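Local coordinates for protein acetyl xylan esterase (Metagenome, PDB 6XYC) that hydrolyses ester bonds as a bifunctional feruloyl and acetyl xylan esterase with an alpha/beta hydrolase fold, acting on complex natural xylans, at residues 231-236 with 260-265; 222-227 with 239-244; 176-179 with 183-186. All blocks are in the same frame, centred on the assembly; numbering follows the deposited sequence.

Contact 1 of 3, residues 231-236 with 260-265; sequences NVVPHC and GGHGPG. With AES (4-(2-aminoethyl)benzenesulfonyl fluoride), chain B.
Val-232 sets its CB over the centre of one face of the His-262 imidazole, the side chains crossing at about a right angle, in the part of the alpha/beta hydrolase fold where His-262, Asp-230 and Ser-121 have the arrangement of a Ser-His-Asp catalytic triad. The evidence for a CH-pi contact is direct: CB of Val-232 stands 3.6 Å from the centroid of the His-262 ring and only 11° off its normal. Val-233 approaches differently, neither over the face nor at the edge, and its CG2 comes to 3.4 Å from CE1 of His-262. These two valines and the ring form the tight half of the contact. Asp-230 ties the valine loop to the imidazole, since OD2 accepts from ND1 of His-262 while OD1 takes the backbone N-H groups of both Val-232 and Val-233. One carboxylate thus helps to hold both the ring and the valine backbone that packs on it.

The contact is looser toward Asn-231. Its side chain leads away, and between its backbone and that of the second loop a water takes the place of direct contact, accepting from N of Asn-231 at 2.9 Å and from N of His-262 at 3.2 Å. Here the backbone turns sharply, with His-262 at the centre of an inverse gamma turn.

The pocket end belongs to the bound sulfonyl inhibitor. As modelled it lacks the fluorine, consistent with the sulfonylated serine that such reagents produce in serine hydrolases. With CG1 anti to the backbone N (chi1 178°), Val-232 sets this methyl 3.4 Å from C2 of the inhibitor's ring. At the edge of the imidazole, near its plane, NE2 of His-262 donates to sulfonyl oxygen O2S over 2.8 Å, in a nearly straight bond of 166°.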
loop_
_atom_site.group_PDB
_atom_site.type_symbol
_atom_site.label_atom_id
_atom_site.label_comp_id
_atom_site.label_asym_id
_atom_site.label_seq_id
_atom_site.Cartn_x
_atom_site.Cartn_y
_atom_site.Cartn_z
ATOM N N ASN A 231 -17.178 5.778 7.243
ATOM C CA ASN A 231 -17.798 5.048 8.338
ATOM C C ASN A 231 -17.132 3.704 8.598
ATOM O O ASN A 231 -17.694 2.880 9.327
ATOM C CB ASN A 231 -19.288 4.839 8.045
ATOM C CG ASN A 231 -20.141 4.825 9.299
ATOM O OD1 ASN A 231 -19.826 5.473 10.295
ATOM N ND2 ASN A 231 -21.239 4.080 9.248
ATOM N N VAL A 232 -15.956 3.460 8.022
ATOM C CA VAL A 232 -15.280 2.175 8.161
ATOM C C VAL A 232 -13.910 2.375 8.802
ATOM O O VAL A 232 -13.597 1.761 9.831
ATOM C CB VAL A 232 -15.157 1.463 6.804
ATOM C CG1 VAL A 232 -14.404 0.151 6.959
ATOM C CG2 VAL A 232 -16.534 1.217 6.205
ATOM N N VAL A 233 -13.083 3.218 8.196
ATOM C CA VAL A 233 -11.832 3.674 8.794
ATOM C C VAL A 233 -11.980 5.160 9.081
ATOM O O VAL A 233 -12.180 5.945 8.141
ATOM C CB VAL A 233 -10.629 3.412 7.877
ATOM C CG1 VAL A 233 -9.361 3.955 8.518
ATOM C CG2 VAL A 233 -10.497 1.929 7.580
ATOM N N PRO A 234 -11.900 5.608 10.336
ATOM C CA PRO A 234 -12.212 7.014 10.625
ATOM C C PRO A 234 -11.170 7.985 10.083
ATOM O O PRO A 234 -9.965 7.712 10.074
ATOM C CB PRO A 234 -12.284 7.061 12.157
ATOM C CG PRO A 234 -11.492 5.873 12.623
ATOM C CD PRO A 234 -11.655 4.822 11.564
ATOM N N HIS A 235 -11.687 9.125 9.616
ATOM C CA HIS A 235 -10.898 10.263 9.152
ATOM C C HIS A 235 -9.757 10.612 10.103
ATOM O O HIS A 235 -8.678 11.036 9.666
ATOM C CB HIS A 235 -11.885 11.427 8.991
ATOM C CG HIS A 235 -11.340 12.649 8.325
ATOM N ND1 HIS A 235 -10.901 13.742 9.039
ATOM C CD2 HIS A 235 -11.258 12.993 7.017
ATOM C CE1 HIS A 235 -10.516 14.685 8.198
ATOM N NE2 HIS A 235 -10.720 14.255 6.965
ATOM N N CYS A 236 -9.974 10.445 11.410
ATOM C CA CYS A 236 -8.937 10.801 12.371
ATOM C C CYS A 236 -7.625 10.086 12.078
ATOM O O CYS A 236 -6.547 10.614 12.385
ATOM C CB CYS A 236 -9.410 10.472 13.788
ATOM S SG CYS A 236 -9.759 8.708 14.097
ATOM N N GLY A 260 -17.184 12.374 1.668
ATOM C CA GLY A 260 -16.661 11.142 1.115
ATOM C C GLY A 260 -16.789 9.982 2.092
ATOM O O GLY A 260 -16.543 10.112 3.291
ATOM N N GLY A 261 -17.168 8.838 1.551
ATOM C CA GLY A 261 -17.225 7.603 2.298
ATOM C C GLY A 261 -15.935 6.818 2.170
ATOM O O GLY A 261 -14.865 7.356 1.872
ATOM N N HIS A 262 -16.054 5.515 2.407
ATOM C CA HIS A 262 -14.948 4.564 2.307
ATOM C C HIS A 262 -14.781 4.124 0.847
ATOM O O HIS A 262 -14.898 2.950 0.491
ATOM C CB HIS A 262 -15.220 3.388 3.245
ATOM C CG HIS A 262 -14.005 2.596 3.621
ATOM N ND1 HIS A 262 -12.942 3.137 4.313
ATOM C CD2 HIS A 262 -13.714 1.284 3.447
ATOM C CE1 HIS A 262 -12.030 2.198 4.514
ATOM N NE2 HIS A 262 -12.472 1.066 3.997
ATOM N N GLY A 263 -14.506 5.111 -0.007
ATOM C CA GLY A 263 -14.460 4.899 -1.433
ATOM C C GLY A 263 -15.413 5.827 -2.164
ATOM O O GLY A 263 -15.009 6.631 -3.011
ATOM N N PRO A 264 -16.705 5.722 -1.856
ATOM C CA PRO A 264 -17.687 6.613 -2.488
ATOM C C PRO A 264 -17.334 8.079 -2.280
ATOM O O PRO A 264 -17.032 8.515 -1.167
ATOM C CB PRO A 264 -19.004 6.241 -1.794
ATOM C CG PRO A 264 -18.812 4.792 -1.410
ATOM C CD PRO A 264 -17.346 4.675 -1.039
ATOM N N GLY A 265 -17.386 8.840 -3.373
ATOM C CA GLY A 265 -16.986 10.229 -3.393
ATOM C C GLY A 265 -15.495 10.438 -3.565
ATOM O O GLY A 265 -15.076 11.479 -4.075
HETATM C C3 AES B . -11.839 -2.178 8.358
HETATM C C2 AES B . -11.633 -1.868 7.047
HETATM C C1 AES B . -10.359 -1.757 6.579
HETATM S S AES B . -10.176 -1.405 4.890
HETATM O O1S AES B . -9.412 -2.492 4.224
HETATM O O2S AES B . -11.471 -1.550 4.232
HETATM C C6 AES B . -9.279 -1.942 7.380
HETATM C C5 AES B . -9.485 -2.255 8.709
HETATM C C4 AES B . -10.767 -2.377 9.192
HETATM C C7 AES B . -11.020 -2.716 10.700
HETATM C C8 AES B . -10.310 -1.680 11.608
HETATM N N8 AES B . -10.856 -1.827 12.916
HETATM O O HOH W 1 -18.357 5.166 4.647
#

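Contact 2 of 3, residues 222-227 with 239-244; sequences ILIIHG and VNLKNV
Ile-222 and Leu-241 start the contact between strand 222-227 and helix 236-248, within a beta-alpha-beta unit of the alpha/beta hydrolase sheet. The strand and the helix segment run nearly antiparallel, at 157° between their N-to-C directions, and their axes pass 9.5 Å apart. No hydrogen bond links them, so the evidence for the interface is its methyl contacts.

At the first position, Ile-222 reaches helixward with an extended chain, and its CD1 ends 4.1 Å from CD2 of Leu-241. Leu-223 turns to the other face of the sheet, where its side chain meets Thr-253 and Ile-255. Ile-224 is the closer partner of the helix: with CG1 anti to the carbonyl carbon (chi1 -52°), its CD1 projects to 3.8 Å from CD2 of Leu-241 and also touches CG and CB of that leucine. The same methyl lies 4.0 Å from the backbone N of Lys-242, so it is lodged against the helix backbone as well as the leucine branch. Leu-241 CD2 in turn bridges the tips of Ile-222 and Ile-224, the two strand residues whose side chains touch the helix segment. Ile-225 alternates away and packs on Trp-168. His-226 comes back to the helix side but binds the helix start, with ND1 paired to Ser-238 OG.

Beyond its backbone N, Lys-242 offers just CB at the fringe; its NZ leads away to Ala-252 O and a salt bridge with Asp-246. Around this layer, strand 222-227 runs parallel between strands 164-168 and 252-257, Leu-241 also reaches Asp-167 on the former, and Val-239 rests on Phe-254 of the latter, so helix 236-248 packs on one face of the sheet, with contacts to all three strands.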
loop_
_atom_site.group_PDB
_atom_site.type_symbol
_atom_site.label_atom_id
_atom_site.label_comp_id
_atom_site.label_asym_id
_atom_site.label_seq_id
_atom_site.Cartn_x
_atom_site.Cartn_y
_atom_site.Cartn_z
ATOM N N ILE A 222 4.423 11.551 0.800
ATOM C CA ILE A 222 3.164 10.820 0.836
ATOM C C ILE A 222 2.007 11.757 0.523
ATOM O O ILE A 222 2.010 12.924 0.931
ATOM C CB ILE A 222 2.947 10.129 2.200
ATOM C CG1 ILE A 222 1.716 9.225 2.141
ATOM C CG2 ILE A 222 2.778 11.160 3.316
ATOM C CD1 ILE A 222 1.557 8.307 3.351
ATOM N N LEU A 223 1.027 11.241 -0.215
ATOM C CA LEU A 223 -0.266 11.885 -0.390
ATOM C C LEU A 223 -1.310 11.043 0.328
ATOM O O LEU A 223 -1.400 9.830 0.104
ATOM C CB LEU A 223 -0.618 12.026 -1.872
ATOM C CG LEU A 223 -2.011 12.578 -2.197
ATOM C CD1 LEU A 223 -2.143 14.037 -1.842
ATOM C CD2 LEU A 223 -2.311 12.357 -3.678
ATOM N N ILE A 224 -2.087 11.685 1.195
ATOM C CA ILE A 224 -3.103 11.019 2.005
ATOM C C ILE A 224 -4.464 11.561 1.587
ATOM O O ILE A 224 -4.661 12.781 1.539
ATOM C CB ILE A 224 -2.868 11.249 3.509
ATOM C CG1 ILE A 224 -1.437 10.880 3.904
ATOM C CG2 ILE A 224 -3.881 10.461 4.330
ATOM C CD1 ILE A 224 -0.995 11.519 5.199
ATOM N N ILE A 225 -5.399 10.660 1.297
ATOM C CA ILE A 225 -6.741 11.026 0.862
ATOM C C ILE A 225 -7.739 10.272 1.732
ATOM O O ILE A 225 -7.667 9.041 1.840
ATOM C CB ILE A 225 -6.963 10.702 -0.627
ATOM C CG1 ILE A 225 -5.841 11.296 -1.480
ATOM C CG2 ILE A 225 -8.308 11.233 -1.085
ATOM C CD1 ILE A 225 -5.870 10.884 -2.924
ATOM N N HIS A 226 -8.674 11.004 2.343
ATOM C CA HIS A 226 -9.611 10.392 3.278
ATOM C C HIS A 226 -10.921 11.162 3.275
ATOM O O HIS A 226 -10.923 12.396 3.354
ATOM C CB HIS A 226 -9.016 10.347 4.689
ATOM C CG HIS A 226 -9.540 9.229 5.533
ATOM N ND1 HIS A 226 -8.711 8.348 6.194
ATOM C CD2 HIS A 226 -10.806 8.854 5.834
ATOM C CE1 HIS A 226 -9.444 7.471 6.857
ATOM N NE2 HIS A 226 -10.719 7.754 6.656
ATOM N N GLY A 227 -12.028 10.428 3.180
ATOM C CA GLY A 227 -13.340 11.055 3.216
ATOM C C GLY A 227 -13.735 11.395 4.645
ATOM O O GLY A 227 -13.560 10.601 5.568
ATOM N N VAL A 239 -5.793 12.311 9.615
ATOM C CA VAL A 239 -5.404 13.518 10.340
ATOM C C VAL A 239 -4.162 13.234 11.176
ATOM O O VAL A 239 -3.180 13.985 11.150
ATOM C CB VAL A 239 -6.567 14.016 11.217
ATOM C CG1 VAL A 239 -6.092 15.120 12.134
ATOM C CG2 VAL A 239 -7.730 14.484 10.351
ATOM N N ASN A 240 -4.186 12.122 11.913
ATOM C CA ASN A 240 -3.065 11.772 12.775
ATOM C C ASN A 240 -1.802 11.511 11.963
ATOM O O ASN A 240 -0.710 11.946 12.349
ATOM C CB ASN A 240 -3.426 10.551 13.621
ATOM C CG ASN A 240 -4.520 10.843 14.634
ATOM O OD1 ASN A 240 -4.887 11.997 14.854
ATOM N ND2 ASN A 240 -5.046 9.793 15.254
ATOM N N LEU A 241 -1.924 10.805 10.837
ATOM C CA LEU A 241 -0.747 10.528 10.023
ATOM C C LEU A 241 -0.121 11.817 9.504
ATOM O O LEU A 241 1.104 11.969 9.528
ATOM C CB LEU A 241 -1.113 9.605 8.858
ATOM C CG LEU A 241 0.058 9.046 8.046
ATOM C CD1 LEU A 241 1.029 8.283 8.946
ATOM C CD2 LEU A 241 -0.440 8.142 6.929
ATOM N N LYS A 242 -0.947 12.749 9.022
ATOM C CA LYS A 242 -0.438 14.031 8.548
ATOM C C LYS A 242 0.275 14.780 9.668
ATOM O O LYS A 242 1.355 15.346 9.460
ATOM C CB LYS A 242 -1.591 14.867 7.985
ATOM C CG LYS A 242 -1.296 16.335 7.801
ATOM C CD LYS A 242 -0.368 16.578 6.634
ATOM C CE LYS A 242 -0.310 18.059 6.307
ATOM N NZ LYS A 242 0.986 18.453 5.676
ATOM N N ASN A 243 -0.310 14.790 10.867
ATOM C CA ASN A 243 0.327 15.462 11.994
ATOM C C ASN A 243 1.699 14.869 12.287
ATOM O O ASN A 243 2.648 15.602 12.586
ATOM C CB ASN A 243 -0.573 15.374 13.230
ATOM C CG ASN A 243 0.067 15.978 14.468
ATOM O OD1 ASN A 243 0.853 15.336 15.159
ATOM N ND2 ASN A 243 -0.289 17.222 14.758
ATOM N N VAL A 244 1.824 13.544 12.198
ATOM C CA VAL A 244 3.099 12.890 12.470
ATOM C C VAL A 244 4.121 13.225 11.387
ATOM O O VAL A 244 5.292 13.495 11.689
ATOM C CB VAL A 244 2.888 11.369 12.616
ATOM C CG1 VAL A 244 4.221 10.646 12.575
ATOM C CG2 VAL A 244 2.118 11.063 13.905
#

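Contact 3 of 3, residues 176-179 with 183-186; sequences HMSN and PNDA
Ser-178 and Asn-184 bring their CA atoms to 5.3 Å as the chain doubles back, and Met-177 with Ser-178 fits a classic beta bulge, both facing the residue just before Pro-183. This turn belongs to the loop between strand 164-168 and helix 189-193 of the alpha/beta hydrolase fold, and it supplies Met-177 and Asn-184 to the inhibitor pocket.

The Asn-184 amide carries most of the side-chain contact, meeting a different residue through each of its polar atoms. Its OD1 lies 3.4 Å from CB of Ser-178, a van der Waals contact with the methylene, whereas the Ser-178 hydroxyl OG is further off at 4.0 Å. On the other branch, ND2 faces the start of the Met-177 chain, 3.6 Å from its CB; a still shorter approach to CG is doubtful because the methionine is modelled in two conformers. The polar partner of ND2 is Glu-190 OE1, to which it is hydrogen-bonded. Since the other carboxylate oxygen of Glu-190 binds the inhibitor, Asn-184 probably helps to position that pocket carboxylate.

In the modelled conformer, Met-177 bends at its second and third torsions (60° and 76°), which turns its end away from Asn-184 while the side chain packs on Pro-171 and Pro-234. Pro-183 takes part through its backbone, its CB directed away from the 176-179 segment. No direct hydrogen bond crosses between the two segments; instead a water donates to O of Pro-183 at 2.8 Å and meets OG of Ser-178 in a weak bond of 3.4 Å.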
loop_
_atom_site.group_PDB
_atom_site.type_symbol
_atom_site.label_atom_id
_atom_site.label_comp_id
_atom_site.label_asym_id
_atom_site.label_seq_id
_atom_site.Cartn_x
_atom_site.Cartn_y
_atom_site.Cartn_z
ATOM N N HIS A 176 -5.422 4.008 18.124
ATOM C CA HIS A 176 -6.471 5.013 18.219
ATOM C C HIS A 176 -7.563 4.757 17.193
ATOM O O HIS A 176 -8.033 5.675 16.519
ATOM C CB HIS A 176 -5.900 6.416 18.026
ATOM C CG HIS A 176 -4.755 6.728 18.936
ATOM N ND1 HIS A 176 -3.537 7.175 18.473
ATOM C CD2 HIS A 176 -4.642 6.653 20.285
ATOM C CE1 HIS A 176 -2.721 7.359 19.496
ATOM N NE2 HIS A 176 -3.368 7.053 20.608
ATOM N N MET A 177 -7.994 3.504 17.076
ATOM C CA MET A 177 -9.012 3.125 16.105
ATOM C C MET A 177 -10.418 3.197 16.682
ATOM O O MET A 177 -11.339 3.675 16.009
ATOM C CB MET A 177 -8.741 1.708 15.587
ATOM C CG MET A 177 -9.596 1.323 14.389
ATOM S SD MET A 177 -9.334 2.423 12.982
ATOM C CE MET A 177 -7.748 1.836 12.393
ATOM N N SER A 178 -10.597 2.739 17.918
ATOM C CA SER A 178 -11.914 2.700 18.546
ATOM C C SER A 178 -12.240 4.083 19.103
ATOM O O SER A 178 -11.496 4.616 19.931
ATOM C CB SER A 178 -11.953 1.641 19.648
ATOM O OG SER A 178 -13.144 1.724 20.406
ATOM N N ASN A 179 -13.336 4.671 18.623
ATOM C CA ASN A 179 -13.719 6.044 18.953
ATOM C C ASN A 179 -12.565 7.015 18.728
ATOM O O ASN A 179 -12.504 8.087 19.333
ATOM C CB ASN A 179 -14.223 6.151 20.393
ATOM C CG ASN A 179 -15.509 5.386 20.625
ATOM O OD1 ASN A 179 -16.528 5.645 19.988
ATOM N ND2 ASN A 179 -15.467 4.446 21.564
ATOM N N PRO A 183 -7.404 1.226 21.291
ATOM C CA PRO A 183 -7.365 0.046 20.416
ATOM C C PRO A 183 -8.700 -0.690 20.419
ATOM O O PRO A 183 -9.491 -0.604 21.364
ATOM C CB PRO A 183 -6.246 -0.824 21.013
ATOM C CG PRO A 183 -5.526 0.067 22.041
ATOM C CD PRO A 183 -6.582 1.042 22.501
ATOM N N ASN A 184 -8.954 -1.405 19.320
ATOM C CA ASN A 184 -10.151 -2.214 19.186
ATOM C C ASN A 184 -10.012 -3.507 19.989
ATOM O O ASN A 184 -8.945 -3.835 20.508
ATOM C CB ASN A 184 -10.424 -2.535 17.716
ATOM C CG ASN A 184 -11.297 -1.500 17.039
ATOM O OD1 ASN A 184 -12.276 -1.020 17.612
ATOM N ND2 ASN A 184 -10.955 -1.160 15.805
ATOM N N ASP A 185 -11.113 -4.255 20.080
ATOM C CA ASP A 185 -11.124 -5.494 20.841
ATOM C C ASP A 185 -10.759 -6.668 19.926
ATOM O O ASP A 185 -10.404 -6.491 18.757
ATOM C CB ASP A 185 -12.471 -5.672 21.548
ATOM C CG ASP A 185 -13.627 -5.950 20.595
ATOM O OD1 ASP A 185 -13.393 -6.282 19.414
ATOM O OD2 ASP A 185 -14.793 -5.833 21.033
ATOM N N ALA A 186 -10.837 -7.890 20.458
ATOM C CA ALA A 186 -10.358 -9.071 19.747
ATOM C C ALA A 186 -11.257 -9.476 18.589
ATOM O O ALA A 186 -10.914 -10.407 17.851
ATOM C CB ALA A 186 -10.211 -10.237 20.728
HETATM O O HOH W 2 -11.854 -0.252 22.873
#

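How the contacts relate
Along the chain, contact 3 closes first; contacts 1 and 2 then interleave, because strand 222-227 leads into loop 231-236 and on into helix 236-248 before 260-265 is reached. Contact 1 centres 13 Å from contact 2 and 17 Å from contact 3, while contacts 2 and 3 are 19 Å apart without touching. Loop 231-236 meets both others: His-226 NE2 probably hydrogen-bonds Val-233 O at 2.8 Å, and in the modelled conformer Met-177 packs on Pro-234. The Cys-180–Cys-236 disulfide adds a covalent tie to the 176-186 loop. Sheet-and-helix core and pocket wall therefore both adjoin the loop that packs on the probable triad histidine.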